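Local structure of NADP-dependent alcohol dehydrogenase 6 (Saccharomyces cerevisiae, 1PIW) at residues G9-S14 with P63-H68; N20-K25 with V328-V333; E41-C46 with V352-E357; S155-P160 with I321-L326. The protein reduces a broad range of aromatic and aliphatic aldehydes to alcohols with NADPH, as a zinc-containing, medium-chain alcohol dehydrogenase that works as a homodimer. One frame throughout, in Å; residues are numbered along the deposited sequence.

Contact 1: G9-S14 with P63-H68; sequences GIAIQS and PLVVGH. With ZN (zinc ion), chain D.
The methyl of Ala11 overlaps two side chains of 63-68: its CB lies 3.7 Å from Val65 CG2 and 4.0 Å from Pro63 CB. A residue this small suits the place, because the backbone of Leu64 passes close to its CB. Ile12 and Leu64 form an antiparallel hydrogen-bonded pair, with their side chains on the face opposite Ala11 and Val65. The bond from Ile12 N to Leu64 O is 2.8 Å long, and the return bond from Leu64 N to Ile12 O, at 3.1 Å, is weak. Ile12 has CG1 beside its own backbone N (chi1 -45°), which turns this branch along 63-68 until it meets Val66 CG2 at 4.0 Å. Ile12 also packs on Ala53 of helix 47-53 and on Phe337 of helix 330-342. Beyond Val66 the chain runs on through Gly67 to His68, whose NE2 binds the catalytic zinc at 2.2 Å together with Cys46 and Cys163. The edge strand leading to a zinc ligand is thus joined to strand 7-12 by two backbone bonds, one of them weak, combined with contacts between aliphatic side chains on both faces of the sheet.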
loop_
_atom_site.group_PDB
_atom_site.type_symbol
_atom_site.label_atom_id
_atom_site.label_comp_id
_atom_site.label_asym_id
_atom_site.label_seq_id
_atom_site.Cartn_x
_atom_site.Cartn_y
_atom_site.Cartn_z
ATOM N N GLY A 9 8.059 31.960 -25.967
ATOM C CA GLY A 9 8.728 30.922 -25.209
ATOM C C GLY A 9 9.568 29.948 -26.014
ATOM O O GLY A 9 9.456 29.872 -27.231
ATOM N N ILE A 10 10.420 29.203 -25.321
ATOM C CA ILE A 10 11.270 28.216 -25.960
ATOM C C ILE A 10 10.425 26.955 -26.077
ATOM O O ILE A 10 10.294 26.199 -25.117
ATOM C CB ILE A 10 12.491 27.937 -25.097
ATOM C CG1 ILE A 10 13.039 29.256 -24.555
ATOM C CG2 ILE A 10 13.545 27.216 -25.909
ATOM C CD1 ILE A 10 13.332 30.270 -25.622
ATOM N N ALA A 11 9.854 26.732 -27.258
ATOM C CA ALA A 11 8.967 25.589 -27.476
ATOM C C ALA A 11 9.448 24.436 -28.347
ATOM O O ALA A 11 10.021 24.632 -29.415
ATOM C CB ALA A 11 7.641 26.096 -28.016
ATOM N N ILE A 12 9.168 23.229 -27.875
ATOM C CA ILE A 12 9.511 21.995 -28.577
ATOM C C ILE A 12 8.784 22.005 -29.932
ATOM O O ILE A 12 7.565 22.178 -29.975
ATOM C CB ILE A 12 9.005 20.751 -27.801
ATOM C CG1 ILE A 12 9.313 20.866 -26.305
ATOM C CG2 ILE A 12 9.603 19.510 -28.391
ATOM C CD1 ILE A 12 10.753 20.944 -25.967
ATOM N N GLN A 13 9.517 21.802 -31.027
ATOM C CA GLN A 13 8.909 21.809 -32.364
ATOM C C GLN A 13 8.523 20.435 -32.916
ATOM O O GLN A 13 7.725 20.353 -33.845
ATOM C CB GLN A 13 9.838 22.502 -33.352
ATOM C CG GLN A 13 10.306 23.852 -32.877
ATOM C CD GLN A 13 9.173 24.836 -32.731
ATOM O OE1 GLN A 13 9.275 25.804 -31.981
ATOM N NE2 GLN A 13 8.089 24.603 -33.454
ATOM N N SER A 14 9.094 19.369 -32.353
ATOM C CA SER A 14 8.789 18.004 -32.779
ATOM C C SER A 14 9.409 17.013 -31.813
ATOM O O SER A 14 10.513 17.232 -31.335
ATOM C CB SER A 14 9.353 17.738 -34.168
ATOM O OG SER A 14 10.497 16.893 -34.092
ATOM N N PRO A 63 3.393 23.445 -31.420
ATOM C CA PRO A 63 4.567 23.588 -30.557
ATOM C C PRO A 63 4.190 23.293 -29.106
ATOM O O PRO A 63 3.017 23.116 -28.770
ATOM C CB PRO A 63 4.965 25.062 -30.734
ATOM C CG PRO A 63 4.320 25.469 -32.026
ATOM C CD PRO A 63 3.004 24.746 -31.986
ATOM N N LEU A 64 5.189 23.264 -28.240
ATOM C CA LEU A 64 4.925 22.992 -26.852
ATOM C C LEU A 64 5.915 23.640 -25.914
ATOM O O LEU A 64 7.115 23.397 -25.990
ATOM C CB LEU A 64 4.923 21.488 -26.611
ATOM C CG LEU A 64 4.763 21.087 -25.142
ATOM C CD1 LEU A 64 3.486 21.682 -24.577
ATOM C CD2 LEU A 64 4.753 19.573 -25.027
ATOM N N VAL A 65 5.416 24.487 -25.033
ATOM C CA VAL A 65 6.292 25.088 -24.057
ATOM C C VAL A 65 6.209 24.196 -22.809
ATOM O O VAL A 65 5.133 23.870 -22.324
ATOM C CB VAL A 65 5.865 26.511 -23.736
ATOM C CG1 VAL A 65 6.730 27.070 -22.607
ATOM C CG2 VAL A 65 5.977 27.360 -24.986
ATOM N N VAL A 66 7.358 23.789 -22.298
ATOM C CA VAL A 66 7.397 22.908 -21.151
ATOM C C VAL A 66 7.954 23.633 -19.925
ATOM O O VAL A 66 8.203 24.838 -19.975
ATOM C CB VAL A 66 8.231 21.677 -21.535
ATOM C CG1 VAL A 66 8.356 20.717 -20.402
ATOM C CG2 VAL A 66 7.563 20.993 -22.685
ATOM N N GLY A 67 8.134 22.914 -18.825
ATOM C CA GLY A 67 8.653 23.529 -17.621
ATOM C C GLY A 67 7.491 23.831 -16.716
ATOM O O GLY A 67 6.556 24.502 -17.145
ATOM N N HIS A 68 7.533 23.338 -15.477
ATOM C CA HIS A 68 6.439 23.564 -14.555
ATOM C C HIS A 68 6.864 23.701 -13.093
ATOM O O HIS A 68 6.256 23.145 -12.173
ATOM C CB HIS A 68 5.376 22.468 -14.728
ATOM C CG HIS A 68 5.862 21.077 -14.443
ATOM N ND1 HIS A 68 5.124 19.956 -14.763
ATOM C CD2 HIS A 68 6.988 20.625 -13.836
ATOM C CE1 HIS A 68 5.774 18.876 -14.361
ATOM N NE2 HIS A 68 6.906 19.254 -13.795
HETATM ZN ZN ZN D . 7.315 17.549 -12.382
#

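Contact 2: N20-K25 with V328-V333; sequences NPKKTK and VGEAGV
Glu330 carries its CG beside the backbone N (chi1 -75°) and continues extended (chi2 153°), which lays the side chain across the backbone of Pro21, Lys22 and Lys23. Its CG rests on Pro21 O, and its CD comes within 3.6 Å of Lys23 N. Lys22 folds back through a bend at chi2 (-57°) and crosses the glutamate at about a right angle, with its CD and the other methylenes against the carboxylate. The salt bridge between them is long, Lys22 NZ standing 3.9 Å from Glu330 OE2. Lys23 sends its amine elsewhere, to a salt bridge with Glu357 and a cation-pi contact with Phe358. With Glu330 cut back to an alanine, Lys22 would probably lose its anionic mate and the backbone of Pro21 to Lys23 the side chain lying over it. An acidic residue also suits the first turn of a helix, probably favouring its amino-terminal end, where Gly329 is the N-cap. Deeper in, the ring of Pro21 meets Val333, CG to CG1 at 4.0 Å. Helix 330-342 thus lies against Pro21 and the start of edge strand 22-26, while Val333 reaches Ile10 of the adjoining strand 7-12 and Phe337 covers Pro21 from the next turn.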
loop_
_atom_site.group_PDB
_atom_site.type_symbol
_atom_site.label_atom_id
_atom_site.label_comp_id
_atom_site.label_asym_id
_atom_site.label_seq_id
_atom_site.Cartn_x
_atom_site.Cartn_y
_atom_site.Cartn_z
ATOM N N ASN A 20 16.100 20.508 -29.342
ATOM C CA ASN A 20 16.353 21.831 -29.903
ATOM C C ASN A 20 15.122 22.708 -29.999
ATOM O O ASN A 20 14.714 23.111 -31.092
ATOM C CB ASN A 20 17.013 21.726 -31.278
ATOM C CG ASN A 20 18.435 21.230 -31.199
ATOM O OD1 ASN A 20 18.717 20.088 -31.538
ATOM N ND2 ASN A 20 19.339 22.083 -30.733
ATOM N N PRO A 21 14.511 23.021 -28.848
ATOM C CA PRO A 21 13.315 23.865 -28.795
ATOM C C PRO A 21 13.631 25.211 -29.430
ATOM O O PRO A 21 14.757 25.702 -29.335
ATOM C CB PRO A 21 13.047 23.982 -27.301
ATOM C CG PRO A 21 13.554 22.688 -26.771
ATOM C CD PRO A 21 14.855 22.518 -27.509
ATOM N N LYS A 22 12.637 25.808 -30.073
ATOM C CA LYS A 22 12.840 27.089 -30.731
ATOM C C LYS A 22 11.985 28.187 -30.143
ATOM O O LYS A 22 10.832 27.955 -29.776
ATOM C CB LYS A 22 12.540 26.960 -32.224
ATOM C CG LYS A 22 13.371 25.894 -32.929
ATOM C CD LYS A 22 14.849 26.172 -32.752
ATOM C CE LYS A 22 15.700 25.225 -33.552
ATOM N NZ LYS A 22 17.118 25.674 -33.495
ATOM N N LYS A 23 12.557 29.385 -30.055
ATOM C CA LYS A 23 11.832 30.524 -29.527
ATOM C C LYS A 23 10.566 30.713 -30.373
ATOM O O LYS A 23 10.609 30.719 -31.609
ATOM C CB LYS A 23 12.711 31.775 -29.556
ATOM C CG LYS A 23 11.985 33.014 -29.082
ATOM C CD LYS A 23 12.704 33.724 -27.951
ATOM C CE LYS A 23 13.780 34.667 -28.457
ATOM N NZ LYS A 23 14.326 35.490 -27.335
ATOM N N THR A 24 9.435 30.879 -29.700
ATOM C CA THR A 24 8.170 31.000 -30.387
ATOM C C THR A 24 7.142 31.855 -29.684
ATOM O O THR A 24 7.082 31.891 -28.460
ATOM C CB THR A 24 7.567 29.631 -30.544
ATOM O OG1 THR A 24 8.487 28.805 -31.253
ATOM C CG2 THR A 24 6.244 29.706 -31.278
ATOM N N LYS A 25 6.324 32.540 -30.473
ATOM C CA LYS A 25 5.253 33.362 -29.937
ATOM C C LYS A 25 4.006 32.498 -30.092
ATOM O O LYS A 25 3.880 31.749 -31.064
ATOM C CB LYS A 25 5.118 34.664 -30.735
ATOM C CG LYS A 25 6.058 35.796 -30.287
ATOM C CD LYS A 25 6.080 36.941 -31.308
ATOM C CE LYS A 25 6.542 38.284 -30.715
ATOM N NZ LYS A 25 7.935 38.295 -30.184
ATOM N N VAL A 328 17.620 30.869 -19.892
ATOM C CA VAL A 328 16.530 30.428 -20.750
ATOM C C VAL A 328 16.946 30.843 -22.159
ATOM O O VAL A 328 17.721 31.779 -22.340
ATOM C CB VAL A 328 15.206 31.132 -20.422
ATOM C CG1 VAL A 328 14.048 30.198 -20.711
ATOM C CG2 VAL A 328 15.191 31.597 -18.992
ATOM N N GLY A 329 16.423 30.162 -23.160
ATOM C CA GLY A 329 16.798 30.491 -24.513
ATOM C C GLY A 329 17.078 29.171 -25.171
ATOM O O GLY A 329 17.231 28.170 -24.487
ATOM N N GLU A 330 17.147 29.152 -26.493
ATOM C CA GLU A 330 17.395 27.910 -27.203
ATOM C C GLU A 330 18.652 27.188 -26.754
ATOM O O GLU A 330 18.632 25.976 -26.554
ATOM C CB GLU A 330 17.438 28.181 -28.701
ATOM C CG GLU A 330 16.062 28.423 -29.275
ATOM C CD GLU A 330 16.094 29.288 -30.497
ATOM O OE1 GLU A 330 16.446 30.482 -30.366
ATOM O OE2 GLU A 330 15.770 28.774 -31.584
ATOM N N ALA A 331 19.739 27.930 -26.576
ATOM C CA ALA A 331 20.993 27.324 -26.160
ATOM C C ALA A 331 20.944 26.759 -24.746
ATOM O O ALA A 331 21.493 25.692 -24.479
ATOM C CB ALA A 331 22.095 28.329 -26.272
ATOM N N GLY A 332 20.287 27.466 -23.837
ATOM C CA GLY A 332 20.209 26.985 -22.467
ATOM C C GLY A 332 19.345 25.746 -22.290
ATOM O O GLY A 332 19.742 24.772 -21.635
ATOM N N VAL A 333 18.152 25.787 -22.868
ATOM C CA VAL A 333 17.232 24.675 -22.765
ATOM C C VAL A 333 17.819 23.484 -23.485
ATOM O O VAL A 333 17.520 22.346 -23.142
ATOM C CB VAL A 333 15.854 25.026 -23.362
ATOM C CG1 VAL A 333 14.917 23.842 -23.237
ATOM C CG2 VAL A 333 15.273 26.226 -22.638
#

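Contact 3: E41-C46 with V352-E357. With ZN (zinc ion), chain D.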
loop_
_atom_site.group_PDB
_atom_site.type_symbol
_atom_site.label_atom_id
_atom_site.label_comp_id
_atom_site.label_asym_id
_atom_site.label_seq_id
_atom_site.Cartn_x
_atom_site.Cartn_y
_atom_site.Cartn_z
ATOM N N GLU A 41 10.490 34.504 -13.880
ATOM C CA GLU A 41 11.825 34.982 -13.577
ATOM C C GLU A 41 12.753 33.789 -13.334
ATOM O O GLU A 41 13.982 33.937 -13.297
ATOM C CB GLU A 41 11.787 35.890 -12.346
ATOM C CG GLU A 41 11.358 35.192 -11.071
ATOM C CD GLU A 41 11.319 36.126 -9.876
ATOM O OE1 GLU A 41 10.413 36.987 -9.816
ATOM O OE2 GLU A 41 12.200 36.001 -9.002
ATOM N N ALA A 42 12.152 32.611 -13.163
ATOM C CA ALA A 42 12.898 31.375 -12.950
ATOM C C ALA A 42 11.977 30.172 -13.109
ATOM O O ALA A 42 10.811 30.225 -12.724
ATOM C CB ALA A 42 13.523 31.365 -11.569
ATOM N N CYS A 43 12.494 29.095 -13.694
ATOM C CA CYS A 43 11.714 27.876 -13.867
ATOM C C CYS A 43 12.609 26.662 -13.727
ATOM O O CYS A 43 13.743 26.653 -14.194
ATOM C CB CYS A 43 11.034 27.833 -15.229
ATOM S SG CYS A 43 10.005 26.358 -15.440
ATOM N N GLY A 44 12.087 25.629 -13.084
ATOM C CA GLY A 44 12.867 24.429 -12.887
ATOM C C GLY A 44 12.687 23.382 -13.965
ATOM O O GLY A 44 11.566 23.100 -14.418
ATOM N N VAL A 45 13.813 22.811 -14.386
ATOM C CA VAL A 45 13.820 21.754 -15.387
ATOM C C VAL A 45 13.522 20.450 -14.640
ATOM O O VAL A 45 14.326 19.969 -13.853
ATOM C CB VAL A 45 15.190 21.652 -16.090
ATOM C CG1 VAL A 45 15.145 20.582 -17.165
ATOM C CG2 VAL A 45 15.555 22.988 -16.703
ATOM N N CYS A 46 12.345 19.900 -14.891
ATOM C CA CYS A 46 11.893 18.679 -14.258
ATOM C C CYS A 46 11.971 17.485 -15.209
ATOM O O CYS A 46 11.785 17.637 -16.413
ATOM C CB CYS A 46 10.445 18.882 -13.791
ATOM S SG CYS A 46 9.555 17.387 -13.299
ATOM N N VAL A 352 17.101 30.582 -15.760
ATOM C CA VAL A 352 17.040 31.928 -15.201
ATOM C C VAL A 352 17.313 32.963 -16.287
ATOM O O VAL A 352 17.276 32.638 -17.462
ATOM C CB VAL A 352 18.075 32.088 -14.064
ATOM C CG1 VAL A 352 17.670 31.271 -12.870
ATOM C CG2 VAL A 352 19.424 31.626 -14.533
ATOM N N GLY A 353 17.583 34.203 -15.901
ATOM C CA GLY A 353 17.850 35.227 -16.891
ATOM C C GLY A 353 16.734 35.310 -17.912
ATOM O O GLY A 353 16.976 35.315 -19.117
ATOM N N TYR A 354 15.503 35.371 -17.419
ATOM C CA TYR A 354 14.315 35.452 -18.268
ATOM C C TYR A 354 14.104 36.835 -18.899
ATOM O O TYR A 354 13.624 36.950 -20.023
ATOM C CB TYR A 354 13.070 35.082 -17.445
ATOM C CG TYR A 354 12.669 33.623 -17.489
ATOM C CD1 TYR A 354 11.723 33.180 -18.396
ATOM C CD2 TYR A 354 13.235 32.694 -16.625
ATOM C CE1 TYR A 354 11.342 31.845 -18.450
ATOM C CE2 TYR A 354 12.861 31.351 -16.670
ATOM C CZ TYR A 354 11.908 30.930 -17.589
ATOM O OH TYR A 354 11.505 29.604 -17.655
ATOM N N ASP A 355 14.461 37.883 -18.169
ATOM C CA ASP A 355 14.276 39.245 -18.651
ATOM C C ASP A 355 15.283 39.669 -19.707
ATOM O O ASP A 355 14.989 40.544 -20.518
ATOM C CB ASP A 355 14.318 40.215 -17.473
ATOM C CG ASP A 355 15.565 40.045 -16.626
ATOM O OD1 ASP A 355 15.636 40.671 -15.548
ATOM O OD2 ASP A 355 16.476 39.286 -17.037
ATOM N N LYS A 356 16.470 39.067 -19.703
ATOM C CA LYS A 356 17.483 39.417 -20.696
ATOM C C LYS A 356 17.475 38.390 -21.816
ATOM O O LYS A 356 18.506 38.100 -22.414
ATOM C CB LYS A 356 18.876 39.480 -20.061
ATOM C CG LYS A 356 19.386 38.158 -19.538
ATOM C CD LYS A 356 20.834 38.271 -19.080
ATOM C CE LYS A 356 21.400 36.912 -18.650
ATOM N NZ LYS A 356 22.878 36.959 -18.405
ATOM N N GLU A 357 16.294 37.849 -22.089
ATOM C CA GLU A 357 16.112 36.849 -23.127
ATOM C C GLU A 357 14.823 37.057 -23.904
ATOM O O GLU A 357 14.746 36.714 -25.082
ATOM C CB GLU A 357 16.078 35.450 -22.518
ATOM C CG GLU A 357 15.574 34.390 -23.485
ATOM C CD GLU A 357 16.561 34.111 -24.594
ATOM O OE1 GLU A 357 16.148 33.579 -25.650
ATOM O OE2 GLU A 357 17.759 34.415 -24.396
HETATM ZN ZN ZN D . 7.315 17.549 -12.382
#
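The ring of Tyr354 leans obliquely against the flat peptide that joins Glu41 to Ala42. Its CD2 lies 3.5 Å from Glu41 C and 3.6 Å from Ala42 N, and one atom further along CE2 is 3.7 Å from Ala42 CA. At the far end of the ring CZ stands 4.0 Å from Cys43 CB, with the hydroxyl beside the same methylene. The phenol therefore follows the backbone of three successive residues, which a long, flat side chain does well. Its OH is hydrogen-bonded to Gly134 O, so the buried polar end has a partner. A phenylalanine here would lack that hydroxyl and would probably leave the Gly134 carbonyl without this donor and the far end of the ring without its polar tether. Beside the tyrosine, Val352 CG1 approaches Ala42 CB at 4.3 Å, a small methyl suiting the close approach of the two backbones. Gly353 joins the two contact residues at a positive phi of 54°, a conformation easiest for glycine. In Cys43 the SG is anti to the backbone N (chi1 -178°), directed to the chain at Gly67 and His68. Cys46 SG binds the catalytic zinc at 2.4 Å, with His68 and Cys163, and Cys46 is the N-cap of helix 47-53. Glu41 turns its carboxylate to Ser155 OG. In the sheet, Glu41 and Ala42 form a classic beta bulge opposite Val71 of strand 70-77, while strand 348-352 runs antiparallel along the other flank of strand 35-45 and delivers Tyr354 just before helix 355-358.

Contact 4: S155-P160 with I321-L326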
loop_
_atom_site.group_PDB
_atom_site.type_symbol
_atom_site.label_atom_id
_atom_site.label_comp_id
_atom_site.label_asym_id
_atom_site.label_seq_id
_atom_site.Cartn_x
_atom_site.Cartn_y
_atom_site.Cartn_z
ATOM N N SER A 155 14.987 32.679 -5.516
ATOM C CA SER A 155 14.159 32.135 -6.589
ATOM C C SER A 155 14.679 30.854 -7.239
ATOM O O SER A 155 13.914 29.914 -7.448
ATOM C CB SER A 155 13.938 33.183 -7.669
ATOM O OG SER A 155 13.034 34.154 -7.203
ATOM N N HIS A 156 15.968 30.805 -7.553
ATOM C CA HIS A 156 16.528 29.623 -8.196
ATOM C C HIS A 156 16.535 28.391 -7.290
ATOM O O HIS A 156 16.777 27.269 -7.748
ATOM C CB HIS A 156 17.940 29.913 -8.723
ATOM C CG HIS A 156 18.999 29.966 -7.663
ATOM N ND1 HIS A 156 18.946 30.831 -6.593
ATOM C CD2 HIS A 156 20.151 29.266 -7.523
ATOM C CE1 HIS A 156 20.016 30.659 -5.837
ATOM N NE2 HIS A 156 20.764 29.715 -6.379
ATOM N N LEU A 157 16.255 28.604 -6.008
ATOM C CA LEU A 157 16.204 27.512 -5.033
ATOM C C LEU A 157 14.767 27.225 -4.603
ATOM O O LEU A 157 14.483 26.218 -3.955
ATOM C CB LEU A 157 17.046 27.859 -3.799
ATOM C CG LEU A 157 18.500 27.386 -3.776
ATOM C CD1 LEU A 157 19.139 27.548 -5.127
ATOM C CD2 LEU A 157 19.249 28.177 -2.742
ATOM N N ALA A 158 13.861 28.123 -4.966
ATOM C CA ALA A 158 12.463 27.959 -4.617
ATOM C C ALA A 158 11.758 27.174 -5.709
ATOM O O ALA A 158 11.007 26.238 -5.435
ATOM C CB ALA A 158 11.809 29.320 -4.456
ATOM N N ALA A 159 12.032 27.560 -6.951
ATOM C CA ALA A 159 11.417 26.950 -8.120
ATOM C C ALA A 159 11.260 25.434 -8.115
ATOM O O ALA A 159 10.149 24.929 -8.163
ATOM C CB ALA A 159 12.157 27.394 -9.360
ATOM N N PRO A 160 12.361 24.684 -8.047
ATOM C CA PRO A 160 12.272 23.223 -8.048
ATOM C C PRO A 160 11.300 22.629 -7.046
ATOM O O PRO A 160 10.688 21.597 -7.301
ATOM C CB PRO A 160 13.702 22.797 -7.772
ATOM C CG PRO A 160 14.490 23.879 -8.446
ATOM C CD PRO A 160 13.766 25.121 -7.992
ATOM N N ILE A 321 18.679 23.511 -1.624
ATOM C CA ILE A 321 18.811 22.358 -2.512
ATOM C C ILE A 321 19.919 22.545 -3.521
ATOM O O ILE A 321 20.441 23.643 -3.699
ATOM C CB ILE A 321 17.527 22.066 -3.290
ATOM C CG1 ILE A 321 17.130 23.290 -4.104
ATOM C CG2 ILE A 321 16.424 21.667 -2.337
ATOM C CD1 ILE A 321 15.971 23.047 -5.043
ATOM N N TRP A 322 20.263 21.456 -4.194
ATOM C CA TRP A 322 21.326 21.483 -5.181
ATOM C C TRP A 322 20.818 21.829 -6.583
ATOM O O TRP A 322 20.218 21.001 -7.270
ATOM C CB TRP A 322 22.038 20.132 -5.184
ATOM C CG TRP A 322 22.745 19.805 -3.897
ATOM C CD1 TRP A 322 22.342 20.127 -2.639
ATOM C CD2 TRP A 322 23.914 18.989 -3.746
ATOM N NE1 TRP A 322 23.177 19.555 -1.708
ATOM C CE2 TRP A 322 24.152 18.851 -2.360
ATOM C CE3 TRP A 322 24.784 18.357 -4.648
ATOM C CZ2 TRP A 322 25.222 18.103 -1.847
ATOM C CZ3 TRP A 322 25.852 17.610 -4.141
ATOM C CH2 TRP A 322 26.060 17.490 -2.750
ATOM N N VAL A 323 21.084 23.066 -6.994
ATOM C CA VAL A 323 20.672 23.584 -8.294
ATOM C C VAL A 323 21.828 24.179 -9.106
ATOM O O VAL A 323 22.775 24.738 -8.562
ATOM C CB VAL A 323 19.606 24.689 -8.121
ATOM C CG1 VAL A 323 19.299 25.347 -9.443
ATOM C CG2 VAL A 323 18.355 24.101 -7.545
ATOM N N GLU A 324 21.753 24.030 -10.417
ATOM C CA GLU A 324 22.744 24.620 -11.292
ATOM C C GLU A 324 21.895 25.549 -12.138
ATOM O O GLU A 324 20.715 25.279 -12.343
ATOM C CB GLU A 324 23.427 23.567 -12.162
ATOM C CG GLU A 324 24.383 24.157 -13.198
ATOM C CD GLU A 324 25.287 23.110 -13.836
ATOM O OE1 GLU A 324 25.987 23.462 -14.810
ATOM O OE2 GLU A 324 25.309 21.945 -13.365
ATOM N N THR A 325 22.456 26.650 -12.611
ATOM C CA THR A 325 21.641 27.550 -13.397
ATOM C C THR A 325 22.115 27.702 -14.827
ATOM O O THR A 325 23.309 27.677 -15.110
ATOM C CB THR A 325 21.517 28.928 -12.722
ATOM O OG1 THR A 325 22.813 29.416 -12.372
ATOM C CG2 THR A 325 20.694 28.818 -11.471
ATOM N N LEU A 326 21.137 27.838 -15.716
ATOM C CA LEU A 326 21.344 27.979 -17.142
ATOM C C LEU A 326 20.391 29.062 -17.615
ATOM O O LEU A 326 19.293 29.202 -17.086
ATOM C CB LEU A 326 20.996 26.670 -17.844
ATOM C CG LEU A 326 21.807 25.462 -17.406
ATOM C CD1 LEU A 326 21.237 24.192 -17.965
ATOM C CD2 LEU A 326 23.215 25.659 -17.874
#
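Val323 is the central bump: it enters the hollow formed by the carbonyl of His156, the side chain of Leu157 and the ring of Pro160. Its CG2 lies 3.5 Å from His156 O and 4.0 Å from Pro160 CG, while CB meets Leu157 CD1 at 4.2 Å. A beta-branched residue fits because its two methyls spread across that hollow. Ile321 makes the second bump. With CG1 between the backbone N and carbonyl carbon (chi1 58°) and the rest extended, its CD1 reaches the notch between Leu157 O, at 3.7 Å, and Pro160 CB, at 3.6 Å. Proline serves here as a rigid, compact wall. At the outer end Thr325 CG2 lies 4.0 Å from His156 CD2, meeting the imidazole obliquely; Leu157 CD1 covers one face of that ring near its rim. Ile321, Val323 and Thr325, every second residue, point toward 155-160, the last two from strand 323-327, and Met194 and Leu197 of helix 190-202 close over Ile321. Val323 also touches Arg348, which binds NADP, beside the cofactor site. No hydrogen bond joins the two segments; the helix is held against strand 323-327 by shape and apolar burial, with the carbonyl of His156 satisfied by Thr350.

Overall arrangement
From the N terminus, 9-14, 20-25 and 41-46 each begin a contact before any has closed. Contact 1 closes first, at 63-68, and crosses both contact 2 and contact 3. Contact 4 opens at 155-160, and between it and its partner 321-326 runs the parallel Rossmann sheet that holds NADP; the return at 321-326 closes this excursion. Contact 2 then closes at 328-333 and contact 3 at 352-357, crossing each other with contact 4 nested inside both. The C-terminal part of the chain thus completes the catalytic domain begun by the N-terminal part. Contacts 1 and 3 share the catalytic zinc, and contacts 1 and 2 share a small sheet.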